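Local coordinates for nitrite reductase (Hyphomicrobium denitrificans, PDB 2DV6), which probably reduces nitrite to nitric oxide with electrons from cytochrome c, using copper bound in cupredoxin-type domains, at residues P266-N271 with M313-L318; F223-T227 with F248-I252; K106-Y112 with E125-L131. One frame throughout, in Å; residues are numbered along the deposited sequence.

Interaction 1 of 3, residues P266-N271 with M313-L318; sequences PTHITN and MDYEKL. With CU (copper (II) ion), chain G.
M313 opens the second segment by laying its thioether across T267 at about a right angle. CG lies anti to the backbone N (chi1 -170°) and the chain runs straight to the sulfur before bending at the last torsion, which sets SD 3.8 Å from T267 CG2 and also within van der Waals range of T270 CG2 and, more distantly, of N271 ND2. The methyl CE lies 3.9 Å from the same T267 CG2. D314 is the N-cap of the helix that carries L318, its OD1 accepting from K317 N at 3.0 Å, with the donor well above the carboxylate plane. One turn on, L318 turns its two methyls to neighbouring residues near the start of helix 265-270. CD1 comes 3.5 Å from T267 OG1, while CD2 lies 4.1 Å from P266 CB. T267 OG1 has its polar partners in S264 and in T99 of the second subunit. Replacing T267 by an alanine is likely to open a gap beside the M313 thioether and the L318 methyl and to leave S264 and T99 of the second subunit without this hydroxyl. The same helix carries H268, whose ND1 binds copper at 2.1 Å with H219, C260 and M273, a type 1 set. No hydrogen bond joins the segments; the join is mainly van der Waals packing of methyl and thioether groups, so the fit against the copper-binding helix depends on shape rather than on directional bonds.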
ATOM      1  N   PRO A 266      31.376  -7.990 -11.499  1.00 20.23           N
ATOM      2  CA  PRO A 266      30.130  -8.532 -12.120  1.00 20.54           C
ATOM      3  C   PRO A 266      29.387  -7.503 -12.962  1.00 20.04           C
ATOM      4  O   PRO A 266      28.713  -7.875 -13.906  1.00 19.97           O
ATOM      5  CB  PRO A 266      29.268  -8.956 -10.925  1.00 19.81           C
ATOM      6  CG  PRO A 266      29.898  -8.367  -9.722  1.00 18.97           C
ATOM      7  CD  PRO A 266      31.347  -8.109 -10.030  1.00 20.38           C
ATOM      8  N   THR A 267      29.514  -6.219 -12.624  1.00 20.46           N
ATOM      9  CA  THR A 267      28.987  -5.162 -13.491  1.00 20.79           C
ATOM     10  C   THR A 267      29.684  -5.059 -14.868  1.00 21.58           C
ATOM     11  O   THR A 267      29.015  -4.956 -15.879  1.00 21.62           O
ATOM     12  CB  THR A 267      29.090  -3.795 -12.811  1.00 22.69           C
ATOM     13  OG1 THR A 267      28.405  -3.822 -11.527  1.00 22.74           O
ATOM     14  CG2 THR A 267      28.510  -2.700 -13.739  1.00 21.19           C
ATOM     15  N   HIS A 268      31.018  -5.061 -14.904  1.00 20.11           N
ATOM     16  CA  HIS A 268      31.732  -5.029 -16.181  1.00 20.25           C
ATOM     17  C   HIS A 268      31.413  -6.273 -17.026  1.00 20.24           C
ATOM     18  O   HIS A 268      31.290  -6.177 -18.249  1.00 20.61           O
ATOM     19  CB  HIS A 268      33.270  -4.853 -15.976  1.00 20.62           C
ATOM     20  CG  HIS A 268      33.650  -3.479 -15.477  1.00 21.01           C
ATOM     21  ND1 HIS A 268      34.280  -2.546 -16.271  1.00 21.77           N
ATOM     22  CD2 HIS A 268      33.410  -2.862 -14.298  1.00 20.86           C
ATOM     23  CE1 HIS A 268      34.435  -1.419 -15.603  1.00 20.82           C
ATOM     24  NE2 HIS A 268      33.902  -1.575 -14.406  1.00 23.33           N
ATOM     25  N   ILE A 269      31.294  -7.430 -16.372  1.00 19.46           N
ATOM     26  CA  ILE A 269      30.963  -8.685 -17.056  1.00 19.82           C
ATOM     27  C   ILE A 269      29.534  -8.678 -17.590  1.00 19.80           C
ATOM     28  O   ILE A 269      29.310  -8.926 -18.795  1.00 20.10           O
ATOM     29  CB  ILE A 269      31.190  -9.910 -16.160  1.00 20.04           C
ATOM     30  CG1 ILE A 269      32.677 -10.136 -15.978  1.00 19.66           C
ATOM     31  CG2 ILE A 269      30.535 -11.192 -16.760  1.00 20.49           C
ATOM     32  CD1 ILE A 269      32.986 -11.150 -14.874  1.00 17.58           C
ATOM     33  N   THR A 270      28.559  -8.333 -16.751  1.00 19.07           N
ATOM     34  CA  THR A 270      27.180  -8.328 -17.281  1.00 19.25           C
ATOM     35  C   THR A 270      27.050  -7.373 -18.501  1.00 19.44           C
ATOM     36  O   THR A 270      26.328  -7.680 -19.441  1.00 19.02           O
ATOM     37  CB  THR A 270      26.070  -8.007 -16.207  1.00 18.60           C
ATOM     38  OG1 THR A 270      24.777  -8.084 -16.837  1.00 19.57           O
ATOM     39  CG2 THR A 270      26.210  -6.601 -15.644  1.00 16.89           C
ATOM     40  N   ASN A 271      27.748  -6.235 -18.480  1.00 18.23           N
ATOM     41  CA  ASN A 271      27.649  -5.270 -19.578  1.00 19.28           C
ATOM     42  C   ASN A 271      28.297  -5.733 -20.899  1.00 18.60           C
ATOM     43  O   ASN A 271      28.167  -5.063 -21.917  1.00 19.62           O
ATOM     44  CB  ASN A 271      28.234  -3.910 -19.188  1.00 18.51           C
ATOM     45  CG  ASN A 271      27.410  -3.176 -18.151  1.00 18.31           C
ATOM     46  OD1 ASN A 271      27.936  -2.322 -17.415  1.00 19.97           O
ATOM     47  ND2 ASN A 271      26.125  -3.473 -18.087  1.00 16.12           N
ATOM     48  N   MET A 313      20.611  -0.819 -16.242  1.00 21.46           N
ATOM     49  CA  MET A 313      21.026  -1.884 -15.345  1.00 20.43           C
ATOM     50  C   MET A 313      20.305  -1.691 -14.024  1.00 20.12           C
ATOM     51  O   MET A 313      20.155  -0.566 -13.549  1.00 19.79           O
ATOM     52  CB  MET A 313      22.543  -1.826 -15.075  1.00 20.54           C
ATOM     53  CG  MET A 313      23.020  -3.059 -14.351  1.00 20.82           C
ATOM     54  SD  MET A 313      24.768  -3.063 -13.968  1.00 24.26           S
ATOM     55  CE  MET A 313      24.823  -1.944 -12.561  1.00 20.62           C
ATOM     56  N   ASP A 314      19.888  -2.790 -13.422  1.00 19.64           N
ATOM     57  CA  ASP A 314      19.275  -2.750 -12.106  1.00 20.56           C
ATOM     58  C   ASP A 314      20.275  -3.488 -11.192  1.00 20.55           C
ATOM     59  O   ASP A 314      20.473  -4.705 -11.290  1.00 19.16           O
ATOM     60  CB  ASP A 314      17.911  -3.438 -12.162  1.00 20.90           C
ATOM     61  CG  ASP A 314      17.183  -3.452 -10.832  1.00 21.61           C
ATOM     62  OD1 ASP A 314      17.836  -3.617  -9.767  1.00 23.91           O
ATOM     63  OD2 ASP A 314      15.931  -3.336 -10.863  1.00 22.25           O
ATOM     64  N   TYR A 315      20.915  -2.721 -10.319  1.00 20.93           N
ATOM     65  CA  TYR A 315      21.893  -3.268  -9.377  1.00 21.86           C
ATOM     66  C   TYR A 315      21.329  -4.311  -8.400  1.00 20.87           C
ATOM     67  O   TYR A 315      21.977  -5.317  -8.150  1.00 20.77           O
ATOM     68  CB  TYR A 315      22.591  -2.123  -8.629  1.00 22.33           C
ATOM     69  CG  TYR A 315      23.385  -2.573  -7.449  1.00 25.51           C
ATOM     70  CD1 TYR A 315      24.690  -3.032  -7.584  1.00 26.67           C
ATOM     71  CD2 TYR A 315      22.814  -2.540  -6.172  1.00 28.46           C
ATOM     72  CE1 TYR A 315      25.416  -3.459  -6.435  1.00 29.06           C
ATOM     73  CE2 TYR A 315      23.499  -2.959  -5.067  1.00 30.01           C
ATOM     74  CZ  TYR A 315      24.795  -3.401  -5.197  1.00 30.34           C
ATOM     75  OH  TYR A 315      25.418  -3.800  -4.035  1.00 34.02           O
ATOM     76  N   GLU A 316      20.133  -4.075  -7.858  1.00 21.09           N
ATOM     77  CA  GLU A 316      19.481  -5.026  -6.926  1.00 20.97           C
ATOM     78  C   GLU A 316      19.289  -6.387  -7.637  1.00 20.50           C
ATOM     79  O   GLU A 316      19.540  -7.459  -7.061  1.00 19.94           O
ATOM     80  CB  GLU A 316      18.133  -4.461  -6.446  1.00 21.02           C
ATOM     81  CG  GLU A 316      17.397  -5.370  -5.433  1.00 25.71           C
ATOM     82  CD  GLU A 316      16.609  -6.533  -6.068  1.00 28.01           C
ATOM     83  OE1 GLU A 316      16.555  -7.600  -5.415  1.00 30.48           O
ATOM     84  OE2 GLU A 316      16.052  -6.401  -7.202  1.00 28.68           O
ATOM     85  N   LYS A 317      18.878  -6.348  -8.905  1.00 19.51           N
ATOM     86  CA  LYS A 317      18.680  -7.599  -9.651  1.00 20.05           C
ATOM     87  C   LYS A 317      20.021  -8.275  -9.931  1.00 20.47           C
ATOM     88  O   LYS A 317      20.133  -9.486  -9.783  1.00 21.67           O
ATOM     89  CB  LYS A 317      17.914  -7.361 -10.959  1.00 18.64           C
ATOM     90  CG  LYS A 317      16.401  -7.100 -10.790  1.00 18.29           C
ATOM     91  CD  LYS A 317      15.798  -6.785 -12.200  1.00 17.19           C
ATOM     92  CE  LYS A 317      14.309  -6.307 -12.119  1.00 18.77           C
ATOM     93  NZ  LYS A 317      13.715  -6.344 -13.523  1.00 17.95           N
ATOM     94  N   LEU A 318      21.024  -7.499 -10.357  1.00 20.20           N
ATOM     95  CA  LEU A 318      22.394  -8.030 -10.509  1.00 21.17           C
ATOM     96  C   LEU A 318      22.907  -8.703  -9.250  1.00 22.04           C
ATOM     97  O   LEU A 318      23.322  -9.848  -9.293  1.00 22.06           O
ATOM     98  CB  LEU A 318      23.379  -6.918 -10.857  1.00 19.55           C
ATOM     99  CG  LEU A 318      24.655  -7.096 -11.669  1.00 21.01           C
ATOM    100  CD1 LEU A 318      25.699  -6.031 -11.181  1.00 18.21           C
ATOM    101  CD2 LEU A 318      25.253  -8.511 -11.865  1.00 17.32           C
TER
HETATM  102 CU    CU G 500      35.574  -3.080 -17.838  1.00 24.12          CU

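Interaction 2 of 3, residues F223-T227 with F248-I252; sequences FHGAT and FKALI. With CU (copper (II) ion), chain H.
The F248 ring is covered by A226 CB over one face, 4.0 Å from the ring centroid and 20° off the normal, a CH-pi contact. The F223 ring meets it obliquely from the same side, planes at 37°, with F223 CD1 3.6 Å from F248 CE2; in return F248 CZ lies over a face of F223, toward its rim. F248 CG stands between the backbone N and the carbonyl carbon (chi1 64°), which brings the ring there. Farther along, L251 CD1 touches T227 OG1 at 3.6 Å. Polar atoms do not bond directly across; water does the joining. One water accepts from L251 N and lies within hydrogen-bonding distance of G225 O, K249 O and T227 OG1, more acceptors than its protons can serve together. A second accepts from I252 N and a third from T227 N; G225 O and K249 O, respectively, can take a proton from them. The type I turn F223-A226 carries H224, whose NE2 binds copper at 2.1 Å with H259 of the same chain and H416 of the second subunit, fitting the intersubunit type 2 site of copper nitrite reductases. F223 and F248 rest on strand 204-211, and F248 pairs with an antiparallel strand of the second subunit, continuing the sheet across the interface.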
ATOM      1  N   PHE A 223      42.881 -12.812 -17.744  1.00 23.82           N
ATOM      2  CA  PHE A 223      42.835 -14.048 -18.553  1.00 23.48           C
ATOM      3  C   PHE A 223      42.955 -15.287 -17.646  1.00 24.31           C
ATOM      4  O   PHE A 223      43.936 -15.387 -16.878  1.00 24.16           O
ATOM      5  CB  PHE A 223      43.980 -14.117 -19.590  1.00 22.33           C
ATOM      6  CG  PHE A 223      44.032 -12.954 -20.560  1.00 22.87           C
ATOM      7  CD1 PHE A 223      44.839 -11.831 -20.294  1.00 23.08           C
ATOM      8  CD2 PHE A 223      43.319 -12.994 -21.743  1.00 21.48           C
ATOM      9  CE1 PHE A 223      44.904 -10.765 -21.198  1.00 22.64           C
ATOM     10  CE2 PHE A 223      43.372 -11.949 -22.649  1.00 22.73           C
ATOM     11  CZ  PHE A 223      44.153 -10.811 -22.370  1.00 22.25           C
ATOM     12  N   HIS A 224      42.011 -16.229 -17.735  1.00 23.61           N
ATOM     13  CA  HIS A 224      42.117 -17.470 -16.923  1.00 25.49           C
ATOM     14  C   HIS A 224      43.279 -18.366 -17.385  1.00 26.20           C
ATOM     15  O   HIS A 224      43.697 -19.269 -16.651  1.00 26.87           O
ATOM     16  CB  HIS A 224      40.803 -18.283 -16.916  1.00 24.94           C
ATOM     17  CG  HIS A 224      39.694 -17.635 -16.164  1.00 23.62           C
ATOM     18  ND1 HIS A 224      38.487 -18.261 -15.949  1.00 24.56           N
ATOM     19  CD2 HIS A 224      39.619 -16.444 -15.527  1.00 23.39           C
ATOM     20  CE1 HIS A 224      37.698 -17.467 -15.244  1.00 23.32           C
ATOM     21  NE2 HIS A 224      38.358 -16.359 -14.978  1.00 23.47           N
ATOM     22  N   GLY A 225      43.767 -18.140 -18.604  1.00 27.11           N
ATOM     23  CA  GLY A 225      44.979 -18.824 -19.069  1.00 29.20           C
ATOM     24  C   GLY A 225      46.313 -18.142 -18.744  1.00 29.58           C
ATOM     25  O   GLY A 225      47.377 -18.645 -19.123  1.00 30.13           O
ATOM     26  N   ALA A 226      46.247 -16.996 -18.064  1.00 28.75           N
ATOM     27  CA  ALA A 226      47.428 -16.292 -17.601  1.00 29.12           C
ATOM     28  C   ALA A 226      47.783 -16.695 -16.163  1.00 29.25           C
ATOM     29  O   ALA A 226      46.890 -16.977 -15.327  1.00 30.92           O
ATOM     30  CB  ALA A 226      47.233 -14.764 -17.722  1.00 26.34           C
ATOM     31  N   THR A 227      49.081 -16.738 -15.876  1.00 29.01           N
ATOM     32  CA  THR A 227      49.575 -17.087 -14.531  1.00 29.30           C
ATOM     33  C   THR A 227      50.204 -15.854 -13.896  1.00 29.55           C
ATOM     34  O   THR A 227      51.186 -15.324 -14.417  1.00 30.26           O
ATOM     35  CB  THR A 227      50.629 -18.212 -14.596  1.00 29.37           C
ATOM     36  OG1 THR A 227      50.045 -19.370 -15.177  1.00 30.39           O
ATOM     37  CG2 THR A 227      51.140 -18.572 -13.228  1.00 28.06           C
ATOM     38  N   PHE A 248      52.878 -11.852 -20.872  1.00 26.01           N
ATOM     39  CA  PHE A 248      52.713 -13.002 -19.993  1.00 26.72           C
ATOM     40  C   PHE A 248      52.944 -14.282 -20.749  1.00 27.64           C
ATOM     41  O   PHE A 248      52.714 -14.335 -21.949  1.00 28.00           O
ATOM     42  CB  PHE A 248      51.339 -13.003 -19.252  1.00 27.01           C
ATOM     43  CG  PHE A 248      50.132 -13.131 -20.153  1.00 26.97           C
ATOM     44  CD1 PHE A 248      49.679 -14.388 -20.564  1.00 27.21           C
ATOM     45  CD2 PHE A 248      49.433 -12.010 -20.554  1.00 27.12           C
ATOM     46  CE1 PHE A 248      48.549 -14.514 -21.395  1.00 25.98           C
ATOM     47  CE2 PHE A 248      48.292 -12.124 -21.377  1.00 27.51           C
ATOM     48  CZ  PHE A 248      47.876 -13.375 -21.814  1.00 27.36           C
ATOM     49  N   LYS A 249      53.438 -15.295 -20.055  1.00 28.21           N
ATOM     50  CA  LYS A 249      53.583 -16.627 -20.647  1.00 30.58           C
ATOM     51  C   LYS A 249      52.302 -17.468 -20.534  1.00 29.79           C
ATOM     52  O   LYS A 249      51.604 -17.436 -19.501  1.00 30.42           O
ATOM     53  CB  LYS A 249      54.772 -17.388 -20.025  1.00 32.52           C
ATOM     54  CG  LYS A 249      56.143 -16.858 -20.481  1.00 36.69           C
ATOM     55  CD  LYS A 249      57.284 -17.832 -20.143  1.00 41.33           C
ATOM     56  CE  LYS A 249      57.572 -18.850 -21.312  1.00 44.58           C
ATOM     57  NZ  LYS A 249      58.629 -18.373 -22.330  1.00 46.57           N
ATOM     58  N   ALA A 250      52.021 -18.214 -21.592  1.00 28.87           N
ATOM     59  CA  ALA A 250      50.937 -19.186 -21.632  1.00 28.41           C
ATOM     60  C   ALA A 250      51.500 -20.552 -21.317  1.00 28.60           C
ATOM     61  O   ALA A 250      52.017 -21.234 -22.192  1.00 28.99           O
ATOM     62  CB  ALA A 250      50.271 -19.202 -23.003  1.00 27.89           C
ATOM     63  N   LEU A 251      51.363 -20.957 -20.065  1.00 28.78           N
ATOM     64  CA  LEU A 251      52.035 -22.150 -19.557  1.00 28.98           C
ATOM     65  C   LEU A 251      51.261 -23.444 -19.664  1.00 27.98           C
ATOM     66  O   LEU A 251      51.845 -24.494 -19.540  1.00 27.93           O
ATOM     67  CB  LEU A 251      52.440 -21.945 -18.085  1.00 28.21           C
ATOM     68  CG  LEU A 251      53.268 -20.683 -17.788  1.00 29.88           C
ATOM     69  CD1 LEU A 251      53.306 -20.427 -16.261  1.00 29.49           C
ATOM     70  CD2 LEU A 251      54.708 -20.806 -18.392  1.00 28.56           C
ATOM     71  N   ILE A 252      49.940 -23.369 -19.825  1.00 28.07           N
ATOM     72  CA  ILE A 252      49.077 -24.557 -19.741  1.00 26.46           C
ATOM     73  C   ILE A 252      47.995 -24.527 -20.817  1.00 25.39           C
ATOM     74  O   ILE A 252      47.217 -23.560 -20.895  1.00 24.41           O
ATOM     75  CB  ILE A 252      48.432 -24.678 -18.327  1.00 26.49           C
ATOM     76  CG1 ILE A 252      49.535 -24.705 -17.242  1.00 25.93           C
ATOM     77  CG2 ILE A 252      47.514 -25.909 -18.222  1.00 25.34           C
ATOM     78  CD1 ILE A 252      48.993 -24.663 -15.803  1.00 26.36           C
TER
HETATM   79 CU    CU H 501      37.693 -14.782 -13.796  1.00 28.87          CU
HETATM   80  O   HOH W   1      48.144 -20.979 -20.305  1.00 19.46           O
HETATM   81  O   HOH W   2      49.887 -19.221 -17.962  1.00 22.17           O
HETATM   82  O   HOH W   3      51.241 -15.921 -17.293  1.00 28.84           O
HETATM   83  O   HOH W   4      38.202 -13.690 -11.571  0.50 36.49           O

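Interaction 3 of 3, residues K106-Y112 with E125-L131; sequences KVGEFNY and EGNIQVL
V130 and G108 form the first of three hydrogen-bonded pairs that join these antiparallel strands, followed by F110 with I128 and Y112 with G126. Each pair exchanges two backbone bonds. The straightest is I128 N to F110 O, 2.8 Å with 177° at the hydrogen, whereas Y112 N reaches G126 O from above the carbonyl plane. In the non-hydrogen-bonded pairs, E109 with Q129 and N111 with N127, weaker CA-H...O contacts fill in, such as N111 CA to G126 O at 3.3 Å.

Apolar and aromatic contacts occupy the face bearing F110, Y112, I128 and V130. The Y112 ring folds over G126: with CG between the backbone N and the carbonyl carbon (chi1 65°), one ring face lies above the glycine, whose CA is 3.9 Å from the ring centroid. A side chain on G126 would run into that ring. Y112 CD1 also meets I128 CG1 at 3.9 Å, and F110 CE1 meets V130 CG2 at 3.8 Å.

The face of E109, N111, N127 and Q129 is polar. E109 and Q129 lie alongside each other, their CG atoms 3.9 Å apart. At the strand end, the E125 carboxylate comes to N111 CG, its plane 77° from the amide, and has its salt bridge with R120.

The pair belongs to the N-terminal cupredoxin-like domain, and the connection between its strands carries the copper ligands C114, H119 and M124. Within the five-stranded sheet, strand 125-131 lies between 108-113 and the parallel edge strand 57-60. Y84 packs edge-to-face with F110, Y42 likewise with Y112, and the Y112 hydroxyl bonds P55 O.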
ATOM      1  N   LYS A 106      -2.707 -20.152 -41.681  1.00 39.33           N
ATOM      2  CA  LYS A 106      -3.603 -19.435 -42.616  1.00 39.57           C
ATOM      3  C   LYS A 106      -3.607 -17.928 -42.398  1.00 39.28           C
ATOM      4  O   LYS A 106      -3.931 -17.460 -41.303  1.00 39.01           O
ATOM      5  CB  LYS A 106      -5.067 -19.921 -42.567  1.00 40.92           C
ATOM      6  CG  LYS A 106      -5.370 -21.292 -41.953  1.00 44.58           C
ATOM      7  CD  LYS A 106      -6.688 -21.218 -41.042  1.00 46.59           C
ATOM      8  CE  LYS A 106      -7.242 -22.610 -40.565  1.00 46.47           C
ATOM      9  NZ  LYS A 106      -6.332 -23.378 -39.638  1.00 45.63           N
ATOM     10  N   VAL A 107      -3.290 -17.188 -43.470  1.00 39.41           N
ATOM     11  CA  VAL A 107      -3.402 -15.722 -43.575  1.00 38.98           C
ATOM     12  C   VAL A 107      -4.848 -15.315 -43.313  1.00 39.17           C
ATOM     13  O   VAL A 107      -5.750 -16.106 -43.555  1.00 40.10           O
ATOM     14  CB  VAL A 107      -2.905 -15.230 -44.985  1.00 39.10           C
ATOM     15  CG1 VAL A 107      -3.198 -13.758 -45.237  1.00 38.51           C
ATOM     16  CG2 VAL A 107      -1.413 -15.457 -45.138  1.00 38.66           C
ATOM     17  N   GLY A 108      -5.062 -14.109 -42.780  1.00 38.80           N
ATOM     18  CA  GLY A 108      -6.396 -13.600 -42.451  1.00 38.28           C
ATOM     19  C   GLY A 108      -6.481 -13.023 -41.038  1.00 39.33           C
ATOM     20  O   GLY A 108      -5.464 -12.913 -40.345  1.00 38.98           O
ATOM     21  N   GLU A 109      -7.694 -12.654 -40.617  1.00 39.49           N
ATOM     22  CA  GLU A 109      -7.950 -12.072 -39.293  1.00 40.03           C
ATOM     23  C   GLU A 109      -8.811 -13.020 -38.495  1.00 38.43           C
ATOM     24  O   GLU A 109      -9.827 -13.483 -38.997  1.00 38.35           O
ATOM     25  CB  GLU A 109      -8.653 -10.718 -39.402  1.00 42.60           C
ATOM     26  CG  GLU A 109      -7.826  -9.668 -40.165  1.00 47.94           C
ATOM     27  CD  GLU A 109      -8.278  -8.209 -39.896  1.00 51.89           C
ATOM     28  OE1 GLU A 109      -8.031  -7.342 -40.799  1.00 52.66           O
ATOM     29  OE2 GLU A 109      -8.871  -7.942 -38.793  1.00 53.05           O
ATOM     30  N   PHE A 110      -8.395 -13.304 -37.254  1.00 36.38           N
ATOM     31  CA  PHE A 110      -9.027 -14.303 -36.406  1.00 34.24           C
ATOM     32  C   PHE A 110      -9.266 -13.726 -35.009  1.00 33.52           C
ATOM     33  O   PHE A 110      -8.358 -13.130 -34.426  1.00 33.98           O
ATOM     34  CB  PHE A 110      -8.114 -15.541 -36.317  1.00 33.82           C
ATOM     35  CG  PHE A 110      -7.729 -16.095 -37.657  1.00 33.63           C
ATOM     36  CD1 PHE A 110      -6.626 -15.589 -38.343  1.00 33.01           C
ATOM     37  CD2 PHE A 110      -8.494 -17.099 -38.254  1.00 34.53           C
ATOM     38  CE1 PHE A 110      -6.277 -16.091 -39.607  1.00 34.02           C
ATOM     39  CE2 PHE A 110      -8.153 -17.605 -39.525  1.00 33.96           C
ATOM     40  CZ  PHE A 110      -7.044 -17.092 -40.198  1.00 33.30           C
ATOM     41  N   ASN A 111     -10.458 -13.924 -34.462  1.00 31.58           N
ATOM     42  CA  ASN A 111     -10.750 -13.461 -33.115  1.00 31.80           C
ATOM     43  C   ASN A 111     -10.096 -14.362 -32.055  1.00 30.23           C
ATOM     44  O   ASN A 111     -10.005 -15.563 -32.240  1.00 29.84           O
ATOM     45  CB  ASN A 111     -12.256 -13.411 -32.873  1.00 33.85           C
ATOM     46  CG  ASN A 111     -12.957 -12.379 -33.740  1.00 37.46           C
ATOM     47  OD1 ASN A 111     -14.027 -12.641 -34.266  1.00 40.66           O
ATOM     48  ND2 ASN A 111     -12.354 -11.206 -33.903  1.00 38.01           N
ATOM     49  N   TYR A 112      -9.640 -13.776 -30.956  1.00 27.49           N
ATOM     50  CA  TYR A 112      -9.358 -14.572 -29.765  1.00 25.63           C
ATOM     51  C   TYR A 112     -10.337 -14.073 -28.721  1.00 24.91           C
ATOM     52  O   TYR A 112     -10.695 -12.910 -28.739  1.00 24.30           O
ATOM     53  CB  TYR A 112      -7.895 -14.463 -29.315  1.00 24.03           C
ATOM     54  CG  TYR A 112      -7.403 -13.089 -28.841  1.00 23.29           C
ATOM     55  CD1 TYR A 112      -6.716 -12.236 -29.706  1.00 22.86           C
ATOM     56  CD2 TYR A 112      -7.597 -12.667 -27.512  1.00 23.29           C
ATOM     57  CE1 TYR A 112      -6.220 -10.974 -29.271  1.00 22.22           C
ATOM     58  CE2 TYR A 112      -7.136 -11.393 -27.061  1.00 23.23           C
ATOM     59  CZ  TYR A 112      -6.421 -10.571 -27.943  1.00 22.68           C
ATOM     60  OH  TYR A 112      -5.959  -9.350 -27.498  1.00 23.35           O
ATOM     61  N   GLU A 125     -12.296  -9.970 -25.940  1.00 24.83           N
ATOM     62  CA  GLU A 125     -12.114 -10.393 -27.301  1.00 26.29           C
ATOM     63  C   GLU A 125     -11.146  -9.455 -27.986  1.00 25.14           C
ATOM     64  O   GLU A 125     -11.248  -8.224 -27.809  1.00 24.66           O
ATOM     65  CB  GLU A 125     -13.477 -10.302 -28.030  1.00 29.28           C
ATOM     66  CG  GLU A 125     -13.375 -10.473 -29.557  1.00 35.34           C
ATOM     67  CD  GLU A 125     -14.725 -10.692 -30.242  1.00 37.42           C
ATOM     68  OE1 GLU A 125     -15.742 -10.178 -29.760  1.00 40.03           O
ATOM     69  OE2 GLU A 125     -14.753 -11.392 -31.271  1.00 41.59           O
ATOM     70  N   GLY A 126     -10.257 -10.007 -28.805  1.00 23.58           N
ATOM     71  CA  GLY A 126      -9.428  -9.189 -29.702  1.00 24.42           C
ATOM     72  C   GLY A 126      -9.100  -9.927 -31.011  1.00 24.47           C
ATOM     73  O   GLY A 126      -9.691 -10.949 -31.303  1.00 24.47           O
ATOM     74  N   ASN A 127      -8.171  -9.408 -31.797  1.00 25.76           N
ATOM     75  CA  ASN A 127      -7.775 -10.065 -33.056  1.00 27.69           C
ATOM     76  C   ASN A 127      -6.334 -10.501 -33.158  1.00 27.83           C
ATOM     77  O   ASN A 127      -5.420  -9.860 -32.617  1.00 27.68           O
ATOM     78  CB  ASN A 127      -8.044  -9.155 -34.252  1.00 31.55           C
ATOM     79  CG  ASN A 127      -9.483  -8.722 -34.321  1.00 35.87           C
ATOM     80  OD1 ASN A 127     -10.386  -9.534 -34.129  1.00 38.98           O
ATOM     81  ND2 ASN A 127      -9.714  -7.439 -34.582  1.00 39.10           N
ATOM     82  N   ILE A 128      -6.141 -11.598 -33.871  1.00 27.87           N
ATOM     83  CA  ILE A 128      -4.833 -12.002 -34.345  1.00 28.59           C
ATOM     84  C   ILE A 128      -4.869 -11.739 -35.862  1.00 29.06           C
ATOM     85  O   ILE A 128      -5.797 -12.170 -36.515  1.00 28.71           O
ATOM     86  CB  ILE A 128      -4.602 -13.523 -34.093  1.00 28.39           C
ATOM     87  CG1 ILE A 128      -4.730 -13.829 -32.605  1.00 28.73           C
ATOM     88  CG2 ILE A 128      -3.223 -13.973 -34.675  1.00 29.43           C
ATOM     89  CD1 ILE A 128      -4.292 -15.208 -32.203  1.00 29.24           C
ATOM     90  N   GLN A 129      -3.899 -11.000 -36.395  1.00 29.46           N
ATOM     91  CA  GLN A 129      -3.738 -10.839 -37.827  1.00 30.66           C
ATOM     92  C   GLN A 129      -2.575 -11.714 -38.289  1.00 30.65           C
ATOM     93  O   GLN A 129      -1.424 -11.491 -37.897  1.00 28.45           O
ATOM     94  CB  GLN A 129      -3.411  -9.402 -38.173  1.00 33.86           C
ATOM     95  CG  GLN A 129      -4.608  -8.452 -38.253  1.00 38.83           C
ATOM     96  CD  GLN A 129      -4.166  -6.998 -38.489  1.00 42.43           C
ATOM     97  OE1 GLN A 129      -2.988  -6.715 -38.800  1.00 43.55           O
ATOM     98  NE2 GLN A 129      -5.122  -6.059 -38.337  1.00 45.41           N
ATOM     99  N   VAL A 130      -2.882 -12.716 -39.102  1.00 30.42           N
ATOM    100  CA  VAL A 130      -1.832 -13.495 -39.742  1.00 31.74           C
ATOM    101  C   VAL A 130      -1.549 -12.860 -41.111  1.00 33.71           C
ATOM    102  O   VAL A 130      -2.422 -12.870 -41.988  1.00 35.15           O
ATOM    103  CB  VAL A 130      -2.224 -14.948 -39.908  1.00 29.78           C
ATOM    104  CG1 VAL A 130      -1.079 -15.709 -40.547  1.00 29.13           C
ATOM    105  CG2 VAL A 130      -2.610 -15.569 -38.559  1.00 29.43           C
ATOM    106  N   LEU A 131      -0.359 -12.283 -41.272  1.00 34.41           N
ATOM    107  CA  LEU A 131       0.020 -11.598 -42.505  1.00 35.55           C
ATOM    108  C   LEU A 131       0.855 -12.513 -43.377  1.00 37.08           C
ATOM    109  O   LEU A 131       1.520 -13.412 -42.872  1.00 37.77           O
ATOM    110  CB  LEU A 131       0.824 -10.329 -42.211  1.00 34.92           C
ATOM    111  CG  LEU A 131       0.246  -9.183 -41.375  1.00 34.27           C
ATOM    112  CD1 LEU A 131       1.347  -8.209 -40.970  1.00 33.23           C
ATOM    113  CD2 LEU A 131      -0.804  -8.444 -42.137  1.00 33.29           C
TER

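Interactions 1 and 2 lie close together, their nearest atoms about 7 Å apart and their centres 27 Å, and each carries a histidine ligand of a different copper: H268 in 266-271 and H224 in 223-227. H259 and C260, adjacent in sequence, bind these same two ions, consistent with the Cys-His bridge between type 1 and type 2 copper known in copper nitrite reductases. Both contacts touch the second subunit, which supplies H416 to the copper of interaction 2. Interaction 3 stands apart, its centre 40 Å from that of interaction 1 and 58 Å from that of interaction 2, in the N-terminal cupredoxin unit, where the side chain of E125 is about 10 Å from a further copper, bound by H77, C114, H119 and M124.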